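Local structure of Nrps/pks (Streptomyces albus, 4OPE) at residues 491-503 with 541-553. The protein is a trans-AT polyketide synthase ketosynthase domain from oxazolomycin biosynthesis that probably catalyses decarboxylative condensation, extending the growing polyketide chain. Sequence-based numbering, arbitrary orientation.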
ATOM      1  N   ARG A 491     -21.196 -17.257 -15.605  1.00 34.33           N
ATOM      2  CA  ARG A 491     -19.782 -17.431 -15.790  1.00 35.72           C
ATOM      3  C   ARG A 491     -19.303 -17.131 -17.181  1.00 35.65           C
ATOM      4  O   ARG A 491     -19.955 -17.429 -18.160  1.00 39.53           O
ATOM      5  CB  ARG A 491     -19.392 -18.860 -15.415  1.00 37.41           C
ATOM      6  CG  ARG A 491     -19.469 -19.066 -13.915  1.00 37.54           C
ATOM      7  CD  ARG A 491     -18.826 -20.373 -13.507  1.00 37.71           C
ATOM      8  NE  ARG A 491     -18.985 -20.552 -12.079  1.00 37.66           N
ATOM      9  CZ  ARG A 491     -18.401 -21.496 -11.375  1.00 37.45           C
ATOM     10  NH1 ARG A 491     -17.604 -22.410 -11.975  1.00 38.77           N
ATOM     11  NH2 ARG A 491     -18.647 -21.528 -10.076  1.00 35.19           N
ATOM     12  N   GLU A 492     -18.101 -16.610 -17.281  1.00 36.76           N
ATOM     13  CA  GLU A 492     -17.569 -16.207 -18.567  1.00 37.51           C
ATOM     14  C   GLU A 492     -17.466 -17.420 -19.507  1.00 39.72           C
ATOM     15  O   GLU A 492     -16.945 -18.473 -19.127  1.00 39.08           O
ATOM     16  CB  GLU A 492     -16.233 -15.559 -18.373  1.00 37.67           C
ATOM     17  CG  GLU A 492     -15.591 -15.178 -19.658  1.00 41.53           C
ATOM     18  CD  GLU A 492     -14.268 -14.484 -19.446  1.00 43.70           C
ATOM     19  OE1 GLU A 492     -14.175 -13.550 -18.579  1.00 41.82           O
ATOM     20  OE2 GLU A 492     -13.345 -14.881 -20.191  1.00 41.65           O
ATOM     21  N   PRO A 493     -18.014 -17.289 -20.729  1.00 41.42           N
ATOM     22  CA  PRO A 493     -18.026 -18.409 -21.685  1.00 39.61           C
ATOM     23  C   PRO A 493     -16.677 -18.567 -22.346  1.00 39.33           C
ATOM     24  O   PRO A 493     -16.088 -17.586 -22.789  1.00 39.69           O
ATOM     25  CB  PRO A 493     -19.086 -17.983 -22.731  1.00 39.47           C
ATOM     26  CG  PRO A 493     -19.844 -16.872 -22.092  1.00 40.02           C
ATOM     27  CD  PRO A 493     -18.873 -16.180 -21.184  1.00 40.62           C
HETATM   28  N   MSE A 494     -16.215 -19.801 -22.433  1.00 38.69           N
HETATM   29  CA  MSE A 494     -14.963 -20.119 -23.063  1.00 39.08           C
HETATM   30  C   MSE A 494     -15.136 -21.084 -24.233  1.00 41.66           C
HETATM   31  O   MSE A 494     -16.247 -21.434 -24.644  1.00 40.18           O
HETATM   32  CB  MSE A 494     -14.200 -20.748 -21.931  1.00 40.16           C
HETATM   33  CG  MSE A 494     -13.915 -19.802 -20.761  1.00 41.23           C
HETATM   34 SE   MSE A 494     -12.643 -20.703 -19.532  0.77 43.99          SE
HETATM   35  CE  MSE A 494     -12.899 -19.445 -18.044  1.00 45.01           C
ATOM     36  N   ALA A 495     -14.026 -21.519 -24.797  1.00 42.54           N
ATOM     37  CA  ALA A 495     -14.044 -22.196 -26.086  1.00 41.95           C
ATOM     38  C   ALA A 495     -14.716 -23.551 -26.041  1.00 42.22           C
ATOM     39  O   ALA A 495     -15.570 -23.816 -26.910  1.00 45.49           O
ATOM     40  CB  ALA A 495     -12.631 -22.337 -26.622  1.00 41.33           C
ATOM     41  N   HIS A 496     -14.343 -24.416 -25.083  1.00 39.85           N
ATOM     42  CA  HIS A 496     -14.851 -25.818 -25.078  1.00 39.38           C
ATOM     43  C   HIS A 496     -16.135 -25.933 -24.305  1.00 39.74           C
ATOM     44  O   HIS A 496     -16.205 -25.520 -23.172  1.00 43.86           O
ATOM     45  CB  HIS A 496     -13.817 -26.793 -24.540  1.00 39.95           C
ATOM     46  CG  HIS A 496     -12.640 -26.918 -25.430  1.00 43.00           C
ATOM     47  ND1 HIS A 496     -12.291 -28.108 -26.032  1.00 46.10           N
ATOM     48  CD2 HIS A 496     -11.813 -25.974 -25.943  1.00 45.55           C
ATOM     49  CE1 HIS A 496     -11.280 -27.896 -26.859  1.00 48.21           C
ATOM     50  NE2 HIS A 496     -10.960 -26.612 -26.811  1.00 48.12           N
ATOM     51  N   ARG A 497     -17.164 -26.504 -24.905  1.00 40.06           N
ATOM     52  CA  ARG A 497     -18.517 -26.398 -24.358  1.00 38.05           C
ATOM     53  C   ARG A 497     -19.070 -27.738 -24.007  1.00 36.99           C
ATOM     54  O   ARG A 497     -18.840 -28.729 -24.702  1.00 39.22           O
ATOM     55  CB  ARG A 497     -19.444 -25.727 -25.376  1.00 39.05           C
ATOM     56  CG  ARG A 497     -18.986 -24.340 -25.838  1.00 39.13           C
ATOM     57  CD  ARG A 497     -19.491 -23.304 -24.880  1.00 39.35           C
ATOM     58  NE  ARG A 497     -18.882 -22.019 -25.101  1.00 39.03           N
ATOM     59  CZ  ARG A 497     -19.519 -20.904 -25.434  1.00 39.10           C
ATOM     60  NH1 ARG A 497     -20.829 -20.837 -25.597  1.00 38.92           N
ATOM     61  NH2 ARG A 497     -18.811 -19.813 -25.569  1.00 41.53           N
ATOM     62  N   LEU A 498     -19.816 -27.756 -22.920  1.00 37.15           N
ATOM     63  CA  LEU A 498     -20.662 -28.898 -22.550  1.00 38.34           C
ATOM     64  C   LEU A 498     -22.071 -28.402 -22.105  1.00 36.99           C
ATOM     65  O   LEU A 498     -22.186 -27.371 -21.488  1.00 37.39           O
ATOM     66  CB  LEU A 498     -19.987 -29.724 -21.468  1.00 37.61           C
ATOM     67  CG  LEU A 498     -20.725 -30.984 -21.080  1.00 40.77           C
ATOM     68  CD1 LEU A 498     -19.741 -32.032 -20.603  1.00 43.23           C
ATOM     69  CD2 LEU A 498     -21.739 -30.741 -19.987  1.00 43.03           C
ATOM     70  N   ALA A 499     -23.134 -29.131 -22.431  1.00 37.18           N
ATOM     71  CA  ALA A 499     -24.456 -28.789 -21.916  1.00 38.62           C
ATOM     72  C   ALA A 499     -25.329 -29.989 -21.673  1.00 40.11           C
ATOM     73  O   ALA A 499     -25.231 -31.019 -22.369  1.00 42.04           O
ATOM     74  CB  ALA A 499     -25.164 -27.844 -22.857  1.00 41.57           C
ATOM     75  N   VAL A 500     -26.203 -29.848 -20.691  1.00 39.56           N
ATOM     76  CA  VAL A 500     -27.149 -30.889 -20.359  1.00 41.47           C
ATOM     77  C   VAL A 500     -28.468 -30.243 -20.035  1.00 43.14           C
ATOM     78  O   VAL A 500     -28.538 -29.175 -19.413  1.00 46.86           O
ATOM     79  CB  VAL A 500     -26.725 -31.673 -19.118  1.00 44.19           C
ATOM     80  CG1 VAL A 500     -27.457 -32.987 -19.059  1.00 45.02           C
ATOM     81  CG2 VAL A 500     -25.222 -31.919 -19.133  1.00 46.30           C
ATOM     82  N   VAL A 501     -29.524 -30.897 -20.474  1.00 44.19           N
ATOM     83  CA  VAL A 501     -30.871 -30.552 -20.072  1.00 42.44           C
ATOM     84  C   VAL A 501     -31.218 -31.419 -18.904  1.00 38.29           C
ATOM     85  O   VAL A 501     -30.929 -32.607 -18.928  1.00 35.88           O
ATOM     86  CB  VAL A 501     -31.859 -30.798 -21.185  1.00 43.96           C
ATOM     87  CG1 VAL A 501     -33.200 -30.217 -20.779  1.00 44.28           C
ATOM     88  CG2 VAL A 501     -31.344 -30.134 -22.447  1.00 46.68           C
ATOM     89  N   PHE A 502     -31.778 -30.819 -17.860  1.00 37.67           N
ATOM     90  CA  PHE A 502     -31.981 -31.556 -16.604  1.00 38.04           C
ATOM     91  C   PHE A 502     -33.142 -30.994 -15.809  1.00 38.76           C
ATOM     92  O   PHE A 502     -33.492 -29.808 -15.924  1.00 37.73           O
ATOM     93  CB  PHE A 502     -30.683 -31.625 -15.758  1.00 37.26           C
ATOM     94  CG  PHE A 502     -30.340 -30.331 -15.026  1.00 37.18           C
ATOM     95  CD1 PHE A 502     -29.724 -29.278 -15.681  1.00 36.32           C
ATOM     96  CD2 PHE A 502     -30.664 -30.168 -13.681  1.00 35.59           C
ATOM     97  CE1 PHE A 502     -29.442 -28.099 -15.006  1.00 35.60           C
ATOM     98  CE2 PHE A 502     -30.398 -28.991 -13.021  1.00 36.13           C
ATOM     99  CZ  PHE A 502     -29.744 -27.961 -13.678  1.00 35.06           C
ATOM    100  N   ASP A 503     -33.727 -31.865 -14.997  1.00 40.13           N
ATOM    101  CA  ASP A 503     -34.899 -31.511 -14.198  1.00 44.04           C
ATOM    102  C   ASP A 503     -34.518 -31.284 -12.745  1.00 41.21           C
ATOM    103  O   ASP A 503     -35.122 -30.483 -12.040  1.00 39.62           O
ATOM    104  CB  ASP A 503     -35.913 -32.677 -14.210  1.00 49.31           C
ATOM    105  CG  ASP A 503     -36.362 -33.075 -15.590  1.00 53.18           C
ATOM    106  OD1 ASP A 503     -36.711 -32.173 -16.386  1.00 55.23           O
ATOM    107  OD2 ASP A 503     -36.400 -34.302 -15.860  1.00 58.53           O
ATOM    108  N   ALA A 541     -35.124 -25.327 -22.943  1.00 46.87           N
ATOM    109  CA  ALA A 541     -33.804 -25.759 -22.530  1.00 44.09           C
ATOM    110  C   ALA A 541     -33.019 -26.471 -23.650  1.00 42.31           C
ATOM    111  O   ALA A 541     -31.861 -26.175 -23.865  1.00 39.96           O
ATOM    112  CB  ALA A 541     -33.934 -26.633 -21.277  1.00 42.97           C
ATOM    113  N   PRO A 542     -33.649 -27.420 -24.365  1.00 42.81           N
ATOM    114  CA  PRO A 542     -32.953 -28.064 -25.502  1.00 42.65           C
ATOM    115  C   PRO A 542     -32.428 -27.049 -26.513  1.00 42.60           C
ATOM    116  O   PRO A 542     -31.326 -27.200 -27.064  1.00 42.71           O
ATOM    117  CB  PRO A 542     -34.036 -28.909 -26.164  1.00 43.21           C
ATOM    118  CG  PRO A 542     -35.146 -29.005 -25.180  1.00 44.03           C
ATOM    119  CD  PRO A 542     -35.052 -27.840 -24.244  1.00 42.19           C
ATOM    120  N   GLU A 543     -33.223 -26.017 -26.753  1.00 43.55           N
ATOM    121  CA  GLU A 543     -32.821 -24.940 -27.658  1.00 46.48           C
ATOM    122  C   GLU A 543     -31.652 -24.177 -27.117  1.00 42.98           C
ATOM    123  O   GLU A 543     -30.752 -23.837 -27.860  1.00 46.55           O
ATOM    124  CB  GLU A 543     -33.990 -23.971 -27.925  1.00 48.51           C
ATOM    125  CG  GLU A 543     -35.091 -24.578 -28.761  1.00 46.54           C
ATOM    126  CD  GLU A 543     -36.231 -23.610 -28.997  1.00 49.26           C
ATOM    127  OE1 GLU A 543     -37.057 -23.432 -28.059  1.00 46.33           O
ATOM    128  OE2 GLU A 543     -36.326 -23.077 -30.153  1.00 49.13           O
ATOM    129  N   LEU A 544     -31.694 -23.916 -25.823  1.00 42.09           N
ATOM    130  CA  LEU A 544     -30.614 -23.242 -25.096  1.00 42.62           C
ATOM    131  C   LEU A 544     -29.368 -24.075 -25.060  1.00 41.12           C
ATOM    132  O   LEU A 544     -28.282 -23.595 -25.387  1.00 39.89           O
ATOM    133  CB  LEU A 544     -31.045 -22.898 -23.669  1.00 43.26           C
ATOM    134  CG  LEU A 544     -32.259 -21.933 -23.596  1.00 44.90           C
ATOM    135  CD1 LEU A 544     -32.600 -21.553 -22.164  1.00 44.94           C
ATOM    136  CD2 LEU A 544     -32.011 -20.692 -24.421  1.00 44.21           C
ATOM    137  N   ALA A 545     -29.535 -25.329 -24.689  1.00 41.00           N
ATOM    138  CA  ALA A 545     -28.461 -26.288 -24.751  1.00 41.91           C
ATOM    139  C   ALA A 545     -27.789 -26.310 -26.100  1.00 41.72           C
ATOM    140  O   ALA A 545     -26.594 -26.248 -26.194  1.00 44.20           O
ATOM    141  CB  ALA A 545     -28.996 -27.664 -24.422  1.00 44.38           C
ATOM    142  N   GLU A 546     -28.543 -26.411 -27.170  1.00 45.71           N
ATOM    143  CA  GLU A 546     -27.907 -26.528 -28.500  1.00 48.25           C
ATOM    144  C   GLU A 546     -27.121 -25.261 -28.898  1.00 45.35           C
ATOM    145  O   GLU A 546     -26.101 -25.323 -29.572  1.00 46.86           O
ATOM    146  CB  GLU A 546     -28.955 -26.908 -29.564  1.00 51.44           C
ATOM    147  CG  GLU A 546     -29.435 -28.376 -29.480  1.00 57.35           C
ATOM    148  CD  GLU A 546     -30.587 -28.716 -30.460  1.00 67.26           C
ATOM    149  OE1 GLU A 546     -31.479 -27.856 -30.671  1.00 68.02           O
ATOM    150  OE2 GLU A 546     -30.611 -29.842 -31.032  1.00 68.93           O
ATOM    151  N   ALA A 547     -27.604 -24.108 -28.474  1.00 41.47           N
ATOM    152  CA  ALA A 547     -26.977 -22.852 -28.813  1.00 39.53           C
ATOM    153  C   ALA A 547     -25.667 -22.683 -28.076  1.00 38.89           C
ATOM    154  O   ALA A 547     -24.703 -22.259 -28.648  1.00 38.74           O
ATOM    155  CB  ALA A 547     -27.927 -21.708 -28.484  1.00 40.10           C
ATOM    156  N   TRP A 548     -25.658 -23.029 -26.792  1.00 38.62           N
ATOM    157  CA  TRP A 548     -24.481 -23.008 -25.981  1.00 36.78           C
ATOM    158  C   TRP A 548     -23.368 -23.832 -26.559  1.00 37.95           C
ATOM    159  O   TRP A 548     -22.227 -23.377 -26.649  1.00 40.12           O
ATOM    160  CB  TRP A 548     -24.823 -23.521 -24.588  1.00 38.11           C
ATOM    161  CG  TRP A 548     -23.665 -23.506 -23.636  1.00 38.19           C
ATOM    162  CD1 TRP A 548     -22.961 -24.603 -23.143  1.00 38.29           C
ATOM    163  CD2 TRP A 548     -23.063 -22.364 -23.093  1.00 36.18           C
ATOM    164  NE1 TRP A 548     -21.970 -24.170 -22.320  1.00 37.89           N
ATOM    165  CE2 TRP A 548     -22.013 -22.797 -22.271  1.00 37.98           C
ATOM    166  CE3 TRP A 548     -23.312 -21.006 -23.214  1.00 38.85           C
ATOM    167  CZ2 TRP A 548     -21.211 -21.911 -21.570  1.00 38.69           C
ATOM    168  CZ3 TRP A 548     -22.510 -20.108 -22.522  1.00 39.00           C
ATOM    169  CH2 TRP A 548     -21.472 -20.568 -21.711  1.00 39.67           C
ATOM    170  N   VAL A 549     -23.675 -25.060 -26.928  1.00 39.61           N
ATOM    171  CA  VAL A 549     -22.693 -25.922 -27.586  1.00 41.97           C
ATOM    172  C   VAL A 549     -22.169 -25.383 -28.931  1.00 41.47           C
ATOM    173  O   VAL A 549     -20.975 -25.558 -29.243  1.00 42.03           O
ATOM    174  CB  VAL A 549     -23.243 -27.358 -27.691  1.00 44.48           C
ATOM    175  CG1 VAL A 549     -22.354 -28.242 -28.530  1.00 42.70           C
ATOM    176  CG2 VAL A 549     -23.344 -27.917 -26.271  1.00 46.22           C
ATOM    177  N   ARG A 550     -23.004 -24.686 -29.701  1.00 40.36           N
ATOM    178  CA  ARG A 550     -22.472 -23.996 -30.924  1.00 42.22           C
ATOM    179  C   ARG A 550     -21.500 -22.843 -30.645  1.00 42.98           C
ATOM    180  O   ARG A 550     -20.696 -22.471 -31.534  1.00 44.88           O
ATOM    181  CB  ARG A 550     -23.570 -23.376 -31.768  1.00 41.53           C
ATOM    182  CG  ARG A 550     -24.608 -24.313 -32.324  1.00 40.94           C
ATOM    183  CD  ARG A 550     -25.451 -23.561 -33.331  1.00 41.15           C
ATOM    184  NE  ARG A 550     -26.494 -22.722 -32.744  1.00 39.76           N
ATOM    185  CZ  ARG A 550     -27.681 -23.178 -32.370  1.00 39.19           C
ATOM    186  NH1 ARG A 550     -27.993 -24.476 -32.448  1.00 39.65           N
ATOM    187  NH2 ARG A 550     -28.560 -22.344 -31.873  1.00 38.69           N
ATOM    188  N   GLY A 551     -21.609 -22.258 -29.450  1.00 42.28           N
ATOM    189  CA  GLY A 551     -20.759 -21.140 -29.034  1.00 42.13           C
ATOM    190  C   GLY A 551     -21.511 -19.891 -28.637  1.00 40.96           C
ATOM    191  O   GLY A 551     -20.896 -18.866 -28.341  1.00 43.85           O
ATOM    192  N   ALA A 552     -22.831 -19.975 -28.606  1.00 39.74           N
ATOM    193  CA  ALA A 552     -23.676 -18.812 -28.381  1.00 42.00           C
ATOM    194  C   ALA A 552     -23.894 -18.574 -26.907  1.00 42.92           C
ATOM    195  O   ALA A 552     -24.068 -19.521 -26.149  1.00 45.20           O
ATOM    196  CB  ALA A 552     -25.033 -18.999 -29.057  1.00 42.35           C
ATOM    197  N   PRO A 553     -23.928 -17.307 -26.492  1.00 42.80           N
ATOM    198  CA  PRO A 553     -24.146 -17.081 -25.066  1.00 42.00           C
ATOM    199  C   PRO A 553     -25.588 -17.303 -24.749  1.00 40.27           C
ATOM    200  O   PRO A 553     -26.398 -17.020 -25.557  1.00 38.10           O
ATOM    201  CB  PRO A 553     -23.830 -15.589 -24.871  1.00 41.69           C
ATOM    202  CG  PRO A 553     -23.967 -14.960 -26.238  1.00 42.75           C
ATOM    203  CD  PRO A 553     -23.750 -16.056 -27.260  1.00 43.17           C
TER
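R497 lies across the indole of W548 at the tightly packed end of this contact, where a strand meets the last turn of a helix. Its CZ sits 4.1 Å from the centroid of the W548 six-membered ring, a cation-pi contact directly over the face, while its CD makes a CH-pi contact with the five-membered ring. A bend at chi2 (-86°) folds the chain over the indole, and G551 CA lies against the other guanidinium face. R497 NH1 reaches a lone pair of W548 O at 3.1 Å, though the bond is bent (140°). R497 NE and NH2 both donate side-on to M494 O, NE at 2.7 Å, which helps fix the guanidinium. A leucine in place of R497 would probably leave the W548 face without its cation and M494 O without both these donors. The pair belongs to a small alpha/beta subdomain set apart from the thiolase-fold core: strand 496-502 is the middle of a three-stranded antiparallel sheet, and helix 541-550 runs nearly antiparallel to this strand (170°), ending in a Schellman motif at G551. W548 NE1 bonds to L453 O of the neighbouring strand. Small side chains bring the backbones close at A499 and A545, whose CB atoms meet at 4.1 Å. The margins are looser: exposed P493 rests CB on W548 CH2 (3.7 Å), and V501, its CG1 on A541 CB, borders solvent beside P542.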